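Local coordinates for ureidoglycolate hydrolase (Arabidopsis thaliana, PDB 4PXE), which hydrolyses (S)-ureidoglycolate to glyoxylate, ammonium and carbon dioxide in purine breakdown, as a manganese-dependent homodimeric amidohydrolase of the peptidase M20 family, at residues Leu234-Gly240 / Ser298-Ile304; Glu311-Asn315 / Gln344-Ala348; Gly75-Glu81 / Pro125-Ile131. One frame throughout, in Å; residues are numbered along the deposited sequence.

Contact 1: residues Leu234-Gly240 / Ser298-Ile304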
# COMPACT_ATOMS: atom_id res chain seq x y z
N LEU A 234 -13.90 3.36 11.25
CA LEU A 234 -13.37 4.71 11.21
C LEU A 234 -12.31 4.81 10.12
O LEU A 234 -11.57 3.86 9.88
CB LEU A 234 -12.69 5.04 12.55
CG LEU A 234 -13.32 4.61 13.88
CD1 LEU A 234 -12.40 4.93 15.04
CD2 LEU A 234 -14.65 5.32 14.05
N LYS A 235 -12.25 5.97 9.47
CA LYS A 235 -11.15 6.31 8.58
C LYS A 235 -10.41 7.50 9.17
O LYS A 235 -11.03 8.51 9.52
CB LYS A 235 -11.67 6.72 7.20
CG LYS A 235 -11.95 5.58 6.25
CD LYS A 235 -11.78 6.05 4.81
CE LYS A 235 -12.78 7.15 4.45
NZ LYS A 235 -12.60 7.62 3.04
N VAL A 236 -9.08 7.41 9.25
CA VAL A 236 -8.27 8.45 9.85
C VAL A 236 -7.10 8.77 8.94
O VAL A 236 -6.45 7.87 8.41
CB VAL A 236 -7.75 8.03 11.23
CG1 VAL A 236 -6.96 9.15 11.89
CG2 VAL A 236 -8.92 7.61 12.13
N GLU A 237 -6.83 10.06 8.75
CA GLU A 237 -5.64 10.48 8.04
C GLU A 237 -4.86 11.53 8.81
O GLU A 237 -5.45 12.43 9.42
CB GLU A 237 -5.97 10.98 6.63
CG GLU A 237 -6.61 9.91 5.76
CD GLU A 237 -6.64 10.27 4.28
OE1 GLU A 237 -6.49 11.47 3.94
OE2 GLU A 237 -6.80 9.34 3.46
N PHE A 238 -3.54 11.40 8.78
CA PHE A 238 -2.63 12.40 9.32
C PHE A 238 -1.82 13.00 8.18
O PHE A 238 -1.46 12.29 7.24
CB PHE A 238 -1.66 11.77 10.31
CG PHE A 238 -2.30 11.24 11.57
CD1 PHE A 238 -2.68 12.09 12.59
CD2 PHE A 238 -2.45 9.87 11.74
CE1 PHE A 238 -3.23 11.59 13.76
CE2 PHE A 238 -3.00 9.36 12.91
CZ PHE A 238 -3.39 10.23 13.91
N GLU A 239 -1.53 14.30 8.26
CA GLU A 239 -0.67 14.95 7.26
C GLU A 239 0.51 15.67 7.91
O GLU A 239 0.34 16.37 8.91
CB GLU A 239 -1.47 15.94 6.41
CG GLU A 239 -2.41 15.28 5.40
CD GLU A 239 -3.30 16.28 4.67
OE1 GLU A 239 -3.37 17.45 5.10
OE2 GLU A 239 -3.94 15.88 3.67
N GLY A 240 1.70 15.48 7.33
CA GLY A 240 2.90 16.18 7.76
C GLY A 240 3.63 16.75 6.56
O GLY A 240 3.11 16.73 5.44
N SER A 298 4.41 11.82 4.36
CA SER A 298 3.70 13.09 4.52
C SER A 298 2.20 12.87 4.72
O SER A 298 1.49 13.79 5.11
CB SER A 298 3.93 14.02 3.32
OG SER A 298 3.58 13.40 2.10
N LYS A 299 1.73 11.67 4.43
CA LYS A 299 0.34 11.32 4.69
C LYS A 299 0.27 9.88 5.16
O LYS A 299 0.98 9.02 4.64
CB LYS A 299 -0.52 11.49 3.44
CG LYS A 299 -0.71 12.91 2.97
CD LYS A 299 -1.93 13.03 2.08
CE LYS A 299 -1.91 12.00 0.96
NZ LYS A 299 -3.12 12.13 0.08
N SER A 300 -0.57 9.62 6.15
CA SER A 300 -0.87 8.25 6.52
C SER A 300 -2.38 8.08 6.58
O SER A 300 -3.11 9.03 6.86
CB SER A 300 -0.22 7.88 7.85
OG SER A 300 -0.70 8.70 8.91
N HIS A 301 -2.83 6.87 6.32
CA HIS A 301 -4.25 6.56 6.17
C HIS A 301 -4.50 5.26 6.92
O HIS A 301 -3.89 4.24 6.60
CB HIS A 301 -4.56 6.39 4.67
CG HIS A 301 -5.94 5.88 4.38
ND1 HIS A 301 -6.99 6.72 4.08
CD2 HIS A 301 -6.43 4.63 4.31
CE1 HIS A 301 -8.08 6.00 3.86
NE2 HIS A 301 -7.77 4.73 3.99
N LEU A 302 -5.36 5.32 7.93
CA LEU A 302 -5.74 4.13 8.71
C LEU A 302 -7.21 3.86 8.54
O LEU A 302 -8.02 4.78 8.48
CB LEU A 302 -5.52 4.34 10.20
CG LEU A 302 -4.15 4.72 10.72
CD1 LEU A 302 -4.04 6.24 10.70
CD2 LEU A 302 -3.92 4.17 12.13
N GLU A 303 -7.57 2.58 8.51
CA GLU A 303 -8.97 2.19 8.60
C GLU A 303 -9.10 1.24 9.77
O GLU A 303 -8.37 0.24 9.86
CB GLU A 303 -9.47 1.59 7.28
CG GLU A 303 -9.22 2.54 6.13
CD GLU A 303 -9.89 2.13 4.84
OE1 GLU A 303 -10.87 1.35 4.87
OE2 GLU A 303 -9.44 2.61 3.78
N ILE A 304 -10.02 1.58 10.67
CA ILE A 304 -10.12 0.96 11.98
C ILE A 304 -11.49 0.32 12.13
O ILE A 304 -12.50 0.95 11.83
CB ILE A 304 -9.95 2.03 13.07
CG1 ILE A 304 -8.60 2.74 12.91
CG2 ILE A 304 -10.07 1.41 14.46
CD1 ILE A 304 -8.42 3.98 13.80
O HOH W 1 -6.12 12.12 1.04

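Contact 2: residues Glu311-Asn315 / Gln344-Ala348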
# COMPACT_ATOMS: atom_id res chain seq x y z
N GLU A 311 -23.30 -1.85 23.02
CA GLU A 311 -23.19 -0.64 22.21
C GLU A 311 -22.47 0.50 22.94
O GLU A 311 -21.58 1.15 22.39
CB GLU A 311 -24.57 -0.20 21.74
CG GLU A 311 -24.57 0.90 20.68
CD GLU A 311 -25.97 1.21 20.16
OE1 GLU A 311 -26.95 0.62 20.68
OE2 GLU A 311 -26.11 2.03 19.23
N ALA A 312 -22.85 0.72 24.20
CA ALA A 312 -22.22 1.79 24.98
C ALA A 312 -20.71 1.58 25.17
O ALA A 312 -19.93 2.54 25.08
CB ALA A 312 -22.93 1.92 26.34
N ARG A 313 -20.31 0.35 25.44
CA ARG A 313 -18.89 0.02 25.61
C ARG A 313 -18.13 0.27 24.30
O ARG A 313 -17.03 0.84 24.31
CB ARG A 313 -18.76 -1.44 26.02
CG ARG A 313 -17.55 -1.76 26.87
CD ARG A 313 -17.81 -2.99 27.73
NE ARG A 313 -18.33 -4.11 26.95
CZ ARG A 313 -19.00 -5.13 27.45
NH1 ARG A 313 -19.25 -5.20 28.75
NH2 ARG A 313 -19.43 -6.10 26.65
N ARG A 314 -18.74 -0.13 23.19
CA ARG A 314 -18.20 0.10 21.85
C ARG A 314 -18.00 1.60 21.61
O ARG A 314 -16.93 2.04 21.18
CB ARG A 314 -19.17 -0.47 20.80
CG ARG A 314 -18.60 -0.70 19.40
CD ARG A 314 -18.78 0.48 18.46
NE ARG A 314 -20.05 1.18 18.58
CZ ARG A 314 -21.14 0.91 17.87
NH1 ARG A 314 -21.16 -0.08 16.98
NH2 ARG A 314 -22.24 1.64 18.05
N ASN A 315 -19.03 2.39 21.90
CA ASN A 315 -18.98 3.83 21.71
C ASN A 315 -17.90 4.51 22.54
O ASN A 315 -17.27 5.46 22.07
CB ASN A 315 -20.35 4.47 21.97
CG ASN A 315 -21.37 4.08 20.92
OD1 ASN A 315 -21.03 3.52 19.87
ND2 ASN A 315 -22.65 4.38 21.18
N GLN A 344 -21.49 3.46 12.47
CA GLN A 344 -21.54 3.22 13.89
C GLN A 344 -22.93 2.67 14.15
O GLN A 344 -23.86 3.43 14.41
CB GLN A 344 -21.31 4.52 14.66
CG GLN A 344 -21.16 4.37 16.15
CD GLN A 344 -20.81 5.68 16.82
OE1 GLN A 344 -20.64 6.70 16.16
NE2 GLN A 344 -20.70 5.66 18.14
N ASP A 345 -23.07 1.36 14.03
CA ASP A 345 -24.38 0.75 13.99
C ASP A 345 -24.72 0.07 15.30
O ASP A 345 -23.84 -0.41 16.00
CB ASP A 345 -24.43 -0.27 12.84
CG ASP A 345 -24.06 0.35 11.51
OD1 ASP A 345 -23.07 -0.09 10.90
OD2 ASP A 345 -24.77 1.29 11.07
N PRO A 346 -26.02 0.02 15.64
CA PRO A 346 -26.46 -0.69 16.84
C PRO A 346 -26.44 -2.20 16.64
O PRO A 346 -26.41 -2.66 15.50
CB PRO A 346 -27.90 -0.19 17.02
CG PRO A 346 -28.35 0.12 15.63
CD PRO A 346 -27.13 0.68 14.94
N PRO A 347 -26.46 -2.96 17.74
CA PRO A 347 -26.62 -4.41 17.61
C PRO A 347 -28.06 -4.72 17.22
O PRO A 347 -28.92 -3.84 17.31
CB PRO A 347 -26.33 -4.91 19.01
CG PRO A 347 -26.71 -3.78 19.91
CD PRO A 347 -26.41 -2.52 19.15
N ALA A 348 -28.33 -5.94 16.77
CA ALA A 348 -29.71 -6.35 16.54
C ALA A 348 -30.03 -7.64 17.28
O ALA A 348 -29.16 -8.47 17.52
CB ALA A 348 -30.00 -6.51 15.06

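Contact 3: residues Gly75-Glu81 / Pro125-Ile131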
# COMPACT_ATOMS: atom_id res chain seq x y z
N GLY A 75 -34.48 -14.72 -6.02
CA GLY A 75 -34.97 -15.93 -6.66
C GLY A 75 -36.16 -16.47 -5.89
O GLY A 75 -36.01 -16.99 -4.78
N LYS A 76 -37.35 -16.36 -6.48
CA LYS A 76 -38.58 -16.72 -5.76
C LYS A 76 -39.23 -18.03 -6.21
O LYS A 76 -39.32 -18.32 -7.41
CB LYS A 76 -39.61 -15.59 -5.86
CG LYS A 76 -40.93 -15.90 -5.17
CD LYS A 76 -41.91 -14.74 -5.19
CE LYS A 76 -41.56 -13.69 -4.14
NZ LYS A 76 -42.65 -12.65 -4.01
N TRP A 77 -39.66 -18.81 -5.23
CA TRP A 77 -40.53 -19.96 -5.45
C TRP A 77 -41.92 -19.50 -5.02
O TRP A 77 -42.17 -19.28 -3.83
CB TRP A 77 -40.03 -21.14 -4.62
CG TRP A 77 -40.84 -22.42 -4.69
CD1 TRP A 77 -41.93 -22.67 -5.46
CD2 TRP A 77 -40.60 -23.61 -3.93
NE1 TRP A 77 -42.39 -23.95 -5.23
CE2 TRP A 77 -41.59 -24.54 -4.29
CE3 TRP A 77 -39.65 -23.97 -2.97
CZ2 TRP A 77 -41.65 -25.82 -3.74
CZ3 TRP A 77 -39.71 -25.23 -2.42
CH2 TRP A 77 -40.70 -26.15 -2.80
N ASP A 78 -42.82 -19.34 -5.99
CA ASP A 78 -44.17 -18.82 -5.72
C ASP A 78 -44.98 -19.81 -4.90
O ASP A 78 -45.07 -20.99 -5.23
CB ASP A 78 -44.92 -18.55 -7.03
CG ASP A 78 -44.29 -17.45 -7.85
OD1 ASP A 78 -44.41 -17.53 -9.09
OD2 ASP A 78 -43.70 -16.51 -7.28
N GLY A 79 -45.59 -19.31 -3.83
CA GLY A 79 -46.41 -20.14 -2.97
C GLY A 79 -47.87 -20.18 -3.42
O GLY A 79 -48.25 -19.51 -4.38
N LEU A 80 -48.66 -20.95 -2.69
CA LEU A 80 -50.10 -21.07 -2.93
C LEU A 80 -50.81 -19.75 -2.66
O LEU A 80 -51.86 -19.46 -3.25
CB LEU A 80 -50.70 -22.16 -2.04
CG LEU A 80 -50.34 -23.60 -2.38
CD1 LEU A 80 -50.79 -24.54 -1.27
CD2 LEU A 80 -50.95 -24.00 -3.71
N GLU A 81 -50.25 -18.95 -1.76
CA GLU A 81 -50.77 -17.63 -1.45
C GLU A 81 -49.71 -16.56 -1.68
O GLU A 81 -49.13 -16.02 -0.73
CB GLU A 81 -51.30 -17.59 -0.01
CG GLU A 81 -52.49 -18.51 0.20
CD GLU A 81 -53.09 -18.41 1.60
OE1 GLU A 81 -53.11 -17.30 2.16
OE2 GLU A 81 -53.54 -19.45 2.13
N PRO A 125 -45.21 -24.80 -0.66
CA PRO A 125 -45.25 -23.59 0.18
C PRO A 125 -46.58 -22.85 0.12
O PRO A 125 -47.22 -22.80 -0.94
CB PRO A 125 -44.12 -22.72 -0.40
CG PRO A 125 -43.90 -23.22 -1.77
CD PRO A 125 -44.26 -24.68 -1.77
N LYS A 126 -47.00 -22.29 1.25
CA LYS A 126 -48.13 -21.37 1.29
C LYS A 126 -47.60 -19.97 0.97
O LYS A 126 -47.84 -19.45 -0.12
CB LYS A 126 -48.81 -21.40 2.66
CG LYS A 126 -50.06 -20.55 2.72
CD LYS A 126 -50.70 -20.57 4.09
CE LYS A 126 -49.93 -19.70 5.06
NZ LYS A 126 -50.65 -19.56 6.36
N ARG A 127 -46.85 -19.38 1.90
CA ARG A 127 -46.07 -18.19 1.59
C ARG A 127 -44.95 -18.55 0.64
O ARG A 127 -44.34 -19.62 0.76
CB ARG A 127 -45.44 -17.62 2.85
CG ARG A 127 -46.44 -17.11 3.84
CD ARG A 127 -45.75 -16.48 5.01
NE ARG A 127 -46.73 -15.87 5.90
CZ ARG A 127 -47.42 -16.56 6.79
NH1 ARG A 127 -47.21 -17.86 6.88
NH2 ARG A 127 -48.31 -15.95 7.57
N SER A 128 -44.66 -17.66 -0.31
CA SER A 128 -43.56 -17.86 -1.23
C SER A 128 -42.26 -17.90 -0.45
O SER A 128 -42.17 -17.37 0.66
CB SER A 128 -43.49 -16.72 -2.25
OG SER A 128 -44.69 -16.69 -3.02
N LEU A 129 -41.26 -18.55 -1.04
CA LEU A 129 -39.91 -18.50 -0.51
C LEU A 129 -39.05 -17.70 -1.47
O LEU A 129 -39.17 -17.86 -2.69
CB LEU A 129 -39.35 -19.92 -0.34
CG LEU A 129 -40.19 -20.89 0.49
CD1 LEU A 129 -39.48 -22.23 0.57
CD2 LEU A 129 -40.46 -20.34 1.88
N GLU A 130 -38.18 -16.85 -0.94
CA GLU A 130 -37.33 -16.05 -1.82
C GLU A 130 -35.89 -16.01 -1.33
O GLU A 130 -35.62 -15.68 -0.17
CB GLU A 130 -37.89 -14.63 -1.98
CG GLU A 130 -37.20 -13.82 -3.07
CD GLU A 130 -38.01 -12.60 -3.51
OE1 GLU A 130 -38.46 -11.83 -2.64
OE2 GLU A 130 -38.20 -12.43 -4.73
N ILE A 131 -34.97 -16.36 -2.23
CA ILE A 131 -33.55 -16.33 -1.95
C ILE A 131 -32.98 -14.99 -2.39
O ILE A 131 -33.24 -14.53 -3.51
CB ILE A 131 -32.81 -17.44 -2.71
CG1 ILE A 131 -33.38 -18.80 -2.34
CG2 ILE A 131 -31.30 -17.37 -2.41
CD1 ILE A 131 -32.67 -19.94 -3.03
O HOH W 2 -40.99 -10.88 -2.44
O HOH W 3 -45.10 -14.24 -3.86
O HOH W 4 -46.41 -15.39 -0.33
O HOH W 5 -52.65 -17.74 5.53

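Contact 1: residues Leu234-Gly240 / Ser298-Ile304
V236 and L302 face each other as a hydrogen-bonded antiparallel pair, one of three such pairs that zip L234-F238 to S300-I304. The tight side is the face carrying L234, V236, F238, S300, L302 and I304, all buried. There V236 CG2 rests on I304 CD1 at 4.0 Å, and L302 CD1 sits 4.0 Å from F238 CE2. S300 OG lies in the plane of the F238 ring, at its edge, and is hydrogen-bonded to the carbonyl of A256. Helices 256-272 and 311-332 pack over this face.

The other face is polar and partly exposed. H301 has a carboxylate at each ring nitrogen: ND1 donates to E237 OE2 across the strands at 2.7 Å, and NE2 donates to E303 OE2 on its own strand, also at 2.7 Å and almost straight. Both acceptors use the anti lone pair and lie close to the ring plane; the two bonds together fix the rotation of the imidazole, which, between two acids, is probably protonated. Nearby a water links E237 OE1 to K299 NZ, and E239 lies alongside K299, CG to CG at 3.8 Å. Such a helix-backed antiparallel sheet is characteristic of the M20 dimerization domain.

Contact 2: residues Glu311-Asn315 / Gln344-Ala348
This is a polar helix-to-loop contact: R314 and N315, in the first turn of helix 311-332, grip Q344 and D345 where strand 335-344 runs out into the loop before strand 348-349. The centre is N315 OD1, which takes three N-H groups. R314 reaches it side-on with NE and NH2, at 2.8 and 2.9 Å, and the oxygen lies in the guanidinium plane. Q344 NE2 supplies the third bond, also 2.8 Å and fairly straight, but from above the N315 carbonyl plane, the two amides standing 88° apart.

R314 bends at chi2 and chi3 (-91° and -39°), which folds the guanidinium back beside N315 while its far edge faces the loop. From that edge NH1 donates to D345 O at 2.9 Å, with a weaker bond from NH2 to the same oxygen. Q344 CG lies over one face of the guanidinium, 3.5 Å from NH2. A methionine in place of R314 would probably leave D345 O without its side-chain donors and set the N315 amide freer to turn.

At the start of the helix the extended E311 chain lays its carboxylate against two prolines, OE1 being 3.5 Å from P347 CD and OE2 touching P346 CB. R314 also packs on A230 and A232 of strand 222-239, to which D345 is backbone-bonded at P231, while the D345 side chain leaves the backbone away from the helix and its carboxylate forms a salt bridge with R150. The helix start, the end of strand 335-344 and strand 222-239 thus meet here, close to the substrate-binding R307.

Contact 3: residues Gly75-Glu81 / Pro125-Ile131
S128 OG is held from two sides: the backbone N of G79 donates to it at 2.9 Å, and a water lies 2.6 Å from it. With chi1 at -62° the hydroxyl stands beside the backbone N of its own residue, within reach of G79 N, just where strand pairing gives out. That same water accepts from K76 NZ. A second water accepts from NZ and donates to E130 OE1, bridging a lysine and glutamate whose charged atoms are 4.5 Å apart; E130 OE1 is also hydrogen-bonded to Y201.

Before this point the strands pair regularly, G75 with I131 and W77 with L129, each by two backbone bonds. Beyond it the loops stay joined: L80 N donates to P125 O at 2.9 Å, and E81 N to K126 O at 3.0 Å. G79 has its CA only 3.3 Å from K126 O, and a CB there would clash with that carbonyl.

W77, with CG anti to the backbone N (chi1 178°), lays its indole against P125 in a CH-pi contact: P125 CG stands over the face of the five-membered ring, 3.8 Å from its centroid. L129 CD1 approaches the six-membered ring at CE3, 3.9 Å away. I115 and L118 of helix 105-120 also pack on the indole, and K119 makes a cation-pi contact with it.

The chemistry is thus divided: the W77 side is an apolar seat for the helix, while the K76 and E130 side is joined through water, consistent with a structural part of the catalytic domain rather than a part of its manganese site.

From the N terminus, contact 3 comes first: it brings 125-131 back beside 75-81, closing a loop that holds strand 86-91 and helix 105-120 and includes the metal ligands H92 and D103. Contact 1 follows, pairing strands 222-239 and 295-308 around a loop that contains helix 256-272. Contact 2 then closes the loop made of the rest of helix 311-332 and strand 335-344. The three are in series, none nesting or crossing. Contact 1 and most of contact 2 lie in the region involved in dimerization, and their nearest atoms are about 6 Å apart; strand 295-308 leads straight into helix 311-332. Contact 3 lies across the chain's centre from contact 1, their centres about 48 Å apart.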